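Long-range contacts in VP5 (Halorubrum pleomorphic virus 2, PDB 6QGI), which probably serves as the envelope protein that fuses the viral membrane with that of its haloarchaeal host: residues Leu40-Tyr45 / Val213-Asp218; Pro31-Thr36 / Leu128-Asn133. All blocks are in the same frame, centred on the assembly; numbering follows the deposited sequence.

Contact 1. Residues Leu40-Tyr45 / Val213-Asp218. Unlike the reference sequence in segment 213-218: Asp218 (reference Asn).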
loop_
_atom_site.group_PDB
_atom_site.type_symbol
_atom_site.label_atom_id
_atom_site.label_comp_id
_atom_site.label_asym_id
_atom_site.label_seq_id
_atom_site.Cartn_x
_atom_site.Cartn_y
_atom_site.Cartn_z
ATOM N N LEU A 40 -18.038 -18.742 -10.713
ATOM C CA LEU A 40 -16.682 -19.159 -10.336
ATOM C C LEU A 40 -15.645 -18.319 -11.075
ATOM O O LEU A 40 -14.714 -17.831 -10.451
ATOM C CB LEU A 40 -16.436 -20.662 -10.576
ATOM C CG LEU A 40 -15.038 -21.187 -10.194
ATOM C CD1 LEU A 40 -14.761 -21.018 -8.713
ATOM C CD2 LEU A 40 -14.858 -22.623 -10.610
ATOM N N LYS A 41 -15.838 -18.114 -12.382
ATOM C CA LYS A 41 -14.963 -17.313 -13.234
ATOM C C LYS A 41 -14.891 -15.865 -12.718
ATOM O O LYS A 41 -13.808 -15.272 -12.677
ATOM C CB LYS A 41 -15.455 -17.360 -14.689
ATOM C CG LYS A 41 -15.411 -18.760 -15.304
ATOM C CD LYS A 41 -15.508 -18.754 -16.823
ATOM C CE LYS A 41 -16.919 -18.930 -17.323
ATOM N NZ LYS A 41 -16.981 -18.858 -18.804
ATOM N N GLN A 42 -16.048 -15.339 -12.279
ATOM C CA GLN A 42 -16.241 -14.010 -11.717
ATOM C C GLN A 42 -15.539 -13.889 -10.364
ATOM O O GLN A 42 -14.797 -12.929 -10.142
ATOM C CB GLN A 42 -17.749 -13.725 -11.579
ATOM C CG GLN A 42 -18.086 -12.438 -10.838
ATOM C CD GLN A 42 -19.396 -11.833 -11.265
ATOM O OE1 GLN A 42 -19.427 -10.750 -11.856
ATOM N NE2 GLN A 42 -20.506 -12.503 -10.967
ATOM N N GLN A 43 -15.791 -14.853 -9.462
ATOM C CA GLN A 43 -15.239 -14.882 -8.111
ATOM C C GLN A 43 -13.739 -15.150 -8.107
ATOM O O GLN A 43 -13.063 -14.630 -7.223
ATOM C CB GLN A 43 -15.978 -15.890 -7.233
ATOM C CG GLN A 43 -17.320 -15.356 -6.754
ATOM C CD GLN A 43 -17.950 -16.162 -5.651
ATOM O OE1 GLN A 43 -17.285 -16.795 -4.825
ATOM N NE2 GLN A 43 -19.261 -16.132 -5.602
ATOM N N VAL A 44 -13.212 -15.933 -9.080
ATOM C CA VAL A 44 -11.767 -16.184 -9.228
ATOM C C VAL A 44 -11.101 -14.846 -9.619
ATOM O O VAL A 44 -10.056 -14.493 -9.071
ATOM C CB VAL A 44 -11.456 -17.327 -10.248
ATOM C CG1 VAL A 44 -9.995 -17.309 -10.703
ATOM C CG2 VAL A 44 -11.820 -18.693 -9.677
ATOM N N TYR A 45 -11.748 -14.093 -10.533
ATOM C CA TYR A 45 -11.287 -12.791 -11.006
ATOM C C TYR A 45 -11.301 -11.788 -9.865
ATOM O O TYR A 45 -10.337 -11.040 -9.712
ATOM C CB TYR A 45 -12.150 -12.303 -12.192
ATOM C CG TYR A 45 -11.711 -10.976 -12.783
ATOM C CD1 TYR A 45 -10.656 -10.909 -13.692
ATOM C CD2 TYR A 45 -12.344 -9.787 -12.432
ATOM C CE1 TYR A 45 -10.248 -9.695 -14.238
ATOM C CE2 TYR A 45 -11.949 -8.567 -12.976
ATOM C CZ TYR A 45 -10.899 -8.527 -13.877
ATOM O OH TYR A 45 -10.500 -7.328 -14.406
ATOM N N VAL A 213 -5.330 -13.744 -14.753
ATOM C CA VAL A 213 -6.718 -14.130 -14.496
ATOM C C VAL A 213 -7.612 -13.319 -15.423
ATOM O O VAL A 213 -7.526 -12.096 -15.451
ATOM C CB VAL A 213 -7.126 -13.985 -13.010
ATOM C CG1 VAL A 213 -8.578 -14.394 -12.801
ATOM C CG2 VAL A 213 -6.219 -14.817 -12.119
ATOM N N GLN A 214 -8.454 -14.008 -16.185
ATOM C CA GLN A 214 -9.363 -13.370 -17.125
ATOM C C GLN A 214 -10.825 -13.704 -16.821
ATOM O O GLN A 214 -11.129 -14.810 -16.377
ATOM C CB GLN A 214 -9.004 -13.764 -18.573
ATOM C CG GLN A 214 -9.046 -15.271 -18.875
ATOM C CD GLN A 214 -8.708 -15.589 -20.309
ATOM O OE1 GLN A 214 -7.949 -14.873 -20.976
ATOM N NE2 GLN A 214 -9.250 -16.693 -20.808
ATOM N N TYR A 215 -11.717 -12.727 -17.063
ATOM C CA TYR A 215 -13.174 -12.832 -16.938
ATOM C C TYR A 215 -13.860 -11.695 -17.706
ATOM O O TYR A 215 -13.541 -10.519 -17.503
ATOM C CB TYR A 215 -13.649 -12.860 -15.467
ATOM C CG TYR A 215 -15.153 -12.742 -15.293
ATOM C CD1 TYR A 215 -15.995 -13.813 -15.583
ATOM C CD2 TYR A 215 -15.735 -11.561 -14.842
ATOM C CE1 TYR A 215 -17.379 -13.701 -15.453
ATOM C CE2 TYR A 215 -17.117 -11.440 -14.700
ATOM C CZ TYR A 215 -17.936 -12.513 -15.007
ATOM O OH TYR A 215 -19.299 -12.394 -14.873
ATOM N N ASP A 216 -14.814 -12.067 -18.572
ATOM C CA ASP A 216 -15.694 -11.195 -19.365
ATOM C C ASP A 216 -14.932 -10.110 -20.171
ATOM O O ASP A 216 -15.371 -8.956 -20.244
ATOM C CB ASP A 216 -16.752 -10.554 -18.431
ATOM C CG ASP A 216 -17.997 -10.015 -19.110
ATOM O OD1 ASP A 216 -18.427 -10.608 -20.128
ATOM O OD2 ASP A 216 -18.544 -9.005 -18.621
ATOM N N GLY A 217 -13.813 -10.503 -20.782
ATOM C CA GLY A 217 -12.990 -9.605 -21.586
ATOM C C GLY A 217 -11.947 -8.819 -20.816
ATOM O O GLY A 217 -11.022 -8.263 -21.421
ATOM N N ASP A 218 -12.093 -8.748 -19.480
ATOM C CA ASP A 218 -11.157 -8.067 -18.579
ATOM C C ASP A 218 -10.246 -9.098 -17.958
ATOM O O ASP A 218 -10.677 -10.205 -17.641
ATOM C CB ASP A 218 -11.886 -7.249 -17.505
ATOM C CG ASP A 218 -13.053 -6.455 -18.048
ATOM O OD1 ASP A 218 -12.820 -5.552 -18.889
ATOM O OD2 ASP A 218 -14.204 -6.753 -17.656
#
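Gln42 and Tyr215 meet backbone to ring: the CA of Gln42 sits 3.7 Å from the centroid of the Tyr215 ring and only 3° off its normal, a CH-pi contact over one face. The opposite face is met, nearer the rim, by CB of Asp216. Tyr215 lies along the helix surface because its CG stands anti to the backbone N (chi1 171°), which also brings CD1 to 3.7 Å from CB of Lys41. The Gln42 chain runs extended along the same face, its amide plane turned 48° from the ring. At the far end the Tyr215 hydroxyl is hydrogen-bonded to Asp38, one helical turn before Gln42, so the ring is held at its tip as well as over its face.

Tyr215 belongs to a beta hairpin, strands 212-215 and 218-221, with a two-residue loop forming a type I' turn in which Asp216 and Gly217 both take positive phi. Tyr215 and Asp218 exchange both backbone hydrogen bonds, closing the hairpin against the first turns of helix 37-60.

Tyr45, one turn after Lys41, crosses Tyr215 at about a right angle, with CB to CB 3.6 Å. Its extended first torsion sends the ring along the hairpin: Val213 O approaches the ring edge in plane, and the phenol OH reaches 3.4 Å from CB of Asp218, a residue that is Asn in the reference sequence. Further toward the start of the strand, CG1 of Val213 packs 3.6 Å from CA of Tyr45 and 3.9 Å from CG1 of Val44, whose side chain also touches Ile127 and Val131 of helix 91-133.

Contact 2. Residues Pro31-Thr36 / Leu128-Asn133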
loop_
_atom_site.group_PDB
_atom_site.type_symbol
_atom_site.label_atom_id
_atom_site.label_comp_id
_atom_site.label_asym_id
_atom_site.label_seq_id
_atom_site.Cartn_x
_atom_site.Cartn_y
_atom_site.Cartn_z
ATOM N N PRO A 31 -12.658 -18.661 -4.012
ATOM C CA PRO A 31 -14.074 -18.978 -4.242
ATOM C C PRO A 31 -14.436 -20.397 -3.823
ATOM O O PRO A 31 -13.601 -21.303 -3.949
ATOM C CB PRO A 31 -14.240 -18.801 -5.755
ATOM C CG PRO A 31 -13.160 -17.854 -6.128
ATOM C CD PRO A 31 -12.012 -18.179 -5.253
ATOM N N PRO A 32 -15.685 -20.610 -3.362
ATOM C CA PRO A 32 -16.104 -21.947 -2.943
ATOM C C PRO A 32 -16.417 -22.886 -4.102
ATOM O O PRO A 32 -16.598 -22.455 -5.235
ATOM C CB PRO A 32 -17.379 -21.666 -2.144
ATOM C CG PRO A 32 -17.942 -20.458 -2.773
ATOM C CD PRO A 32 -16.766 -19.619 -3.135
ATOM N N GLU A 33 -16.530 -24.179 -3.795
ATOM C CA GLU A 33 -16.957 -25.188 -4.756
ATOM C C GLU A 33 -18.491 -25.158 -4.788
ATOM O O GLU A 33 -19.105 -24.601 -3.876
ATOM C CB GLU A 33 -16.402 -26.569 -4.370
ATOM C CG GLU A 33 -14.917 -26.714 -4.674
ATOM C CD GLU A 33 -14.303 -28.094 -4.531
ATOM O OE1 GLU A 33 -14.979 -29.098 -4.854
ATOM O OE2 GLU A 33 -13.122 -28.165 -4.119
ATOM N N GLY A 34 -19.093 -25.710 -5.831
ATOM C CA GLY A 34 -20.545 -25.732 -5.956
ATOM C C GLY A 34 -21.150 -24.494 -6.580
ATOM O O GLY A 34 -22.374 -24.320 -6.563
ATOM N N LEU A 35 -20.300 -23.636 -7.146
ATOM C CA LEU A 35 -20.728 -22.407 -7.802
ATOM C C LEU A 35 -21.117 -22.660 -9.261
ATOM O O LEU A 35 -20.716 -23.677 -9.840
ATOM C CB LEU A 35 -19.594 -21.366 -7.754
ATOM C CG LEU A 35 -19.147 -20.853 -6.400
ATOM C CD1 LEU A 35 -17.929 -19.991 -6.544
ATOM C CD2 LEU A 35 -20.248 -20.064 -5.729
ATOM N N THR A 36 -21.883 -21.726 -9.868
ATOM C CA THR A 36 -22.228 -21.822 -11.291
ATOM C C THR A 36 -20.949 -21.529 -12.076
ATOM O O THR A 36 -20.024 -20.921 -11.520
ATOM C CB THR A 36 -23.406 -20.900 -11.698
ATOM O OG1 THR A 36 -23.069 -19.531 -11.477
ATOM C CG2 THR A 36 -24.715 -21.247 -10.996
ATOM N N LEU A 128 -7.106 -23.079 -7.819
ATOM C CA LEU A 128 -6.784 -24.164 -8.752
ATOM C C LEU A 128 -7.471 -25.482 -8.346
ATOM O O LEU A 128 -7.740 -26.302 -9.219
ATOM C CB LEU A 128 -5.259 -24.368 -8.885
ATOM C CG LEU A 128 -4.411 -23.165 -9.331
ATOM C CD1 LEU A 128 -2.949 -23.396 -9.038
ATOM C CD2 LEU A 128 -4.593 -22.852 -10.790
ATOM N N SER A 129 -7.776 -25.671 -7.041
ATOM C CA SER A 129 -8.503 -26.841 -6.545
ATOM C C SER A 129 -9.963 -26.726 -6.968
ATOM O O SER A 129 -10.483 -27.630 -7.620
ATOM C CB SER A 129 -8.387 -26.959 -5.026
ATOM O OG SER A 129 -7.057 -27.217 -4.610
ATOM N N THR A 130 -10.592 -25.576 -6.654
ATOM C CA THR A 130 -11.980 -25.235 -6.981
ATOM C C THR A 130 -12.212 -25.245 -8.507
ATOM O O THR A 130 -13.287 -25.654 -8.954
ATOM C CB THR A 130 -12.342 -23.865 -6.373
ATOM O OG1 THR A 130 -12.003 -23.850 -4.992
ATOM C CG2 THR A 130 -13.802 -23.543 -6.496
ATOM N N VAL A 131 -11.213 -24.810 -9.297
ATOM C CA VAL A 131 -11.307 -24.762 -10.760
ATOM C C VAL A 131 -11.287 -26.204 -11.319
ATOM O O VAL A 131 -12.241 -26.586 -11.995
ATOM C CB VAL A 131 -10.226 -23.835 -11.398
ATOM C CG1 VAL A 131 -10.212 -23.958 -12.912
ATOM C CG2 VAL A 131 -10.447 -22.375 -10.999
ATOM N N VAL A 132 -10.257 -27.012 -10.981
ATOM C CA VAL A 132 -10.137 -28.411 -11.422
ATOM C C VAL A 132 -11.393 -29.212 -11.008
ATOM O O VAL A 132 -11.977 -29.892 -11.857
ATOM C CB VAL A 132 -8.824 -29.076 -10.910
ATOM C CG1 VAL A 132 -8.855 -30.598 -11.054
ATOM C CG2 VAL A 132 -7.607 -28.507 -11.630
ATOM N N ASN A 133 -11.827 -29.085 -9.731
ATOM C CA ASN A 133 -12.994 -29.788 -9.185
ATOM C C ASN A 133 -14.307 -29.384 -9.860
ATOM O O ASN A 133 -15.217 -30.220 -9.917
ATOM C CB ASN A 133 -13.107 -29.599 -7.676
ATOM C CG ASN A 133 -12.138 -30.449 -6.896
ATOM O OD1 ASN A 133 -12.044 -31.669 -7.083
ATOM N ND2 ASN A 133 -11.398 -29.825 -5.995
#
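Thr130 turns its methyl and its hydroxyl toward the same bend of the incoming loop. With OG1 beside the backbone N (chi1 -51°), CG2 stands anti to that N and lies 3.3 Å from Pro32 O and 3.4 Å from Pro31 O, while OG1 comes within 3.2 Å of Pro31 O. The hydroxyl donates to the carbonyl O of Ser126 one turn back, so its proton is engaged there; Pro31 O lies beside both branches, and Pro32 O faces the methyl.

Glu33 passes obliquely beside this threonine. Its CG rests 3.8 Å from Thr130 CG2, and the chain, extended beyond CG, carries the carboxylate on toward Asn133. There carboxylate and amide planes lie 26° apart: OE2 approaches ND2 of Asn133 at 3.0 Å, and OE1 lies 3.4 Å from its CB. The same ND2 is 2.9 Å from Ser129 O.

Segment 31-36 is the lead-in to helix 37-60, with Thr36 as its N-cap; Leu35 O accepts a bond from His134, just past the end of helix 91-133. At the C-terminal end of that helix, the dipole would probably work against the negative Glu33 carboxylate, and the amide of Asn133, close to OE2, may offset part of this.

Overall arrangement
From the N terminus the chain passes helix 4-8 and strand 11-13, then reaches segment 31-36, turns straight into helix 37-60 with segment 40-45 in its first turns, then passes through helix 66-86 to the C-terminal end of helix 91-133. There contact 2 closes a loop that is almost wholly helical. Further on, beyond the four-stranded sheet, the hairpin returns to helix 37-60 and contact 1 closes the longer loop. Since the segments alternate along the chain, the two closures cross. Their centres are 13 Å apart, and they touch where Leu40 meets Thr130 and Pro31 packs on Gln43, so the 31-36 loop, helix 37-60, helix 91-133 and the hairpin meet near one another.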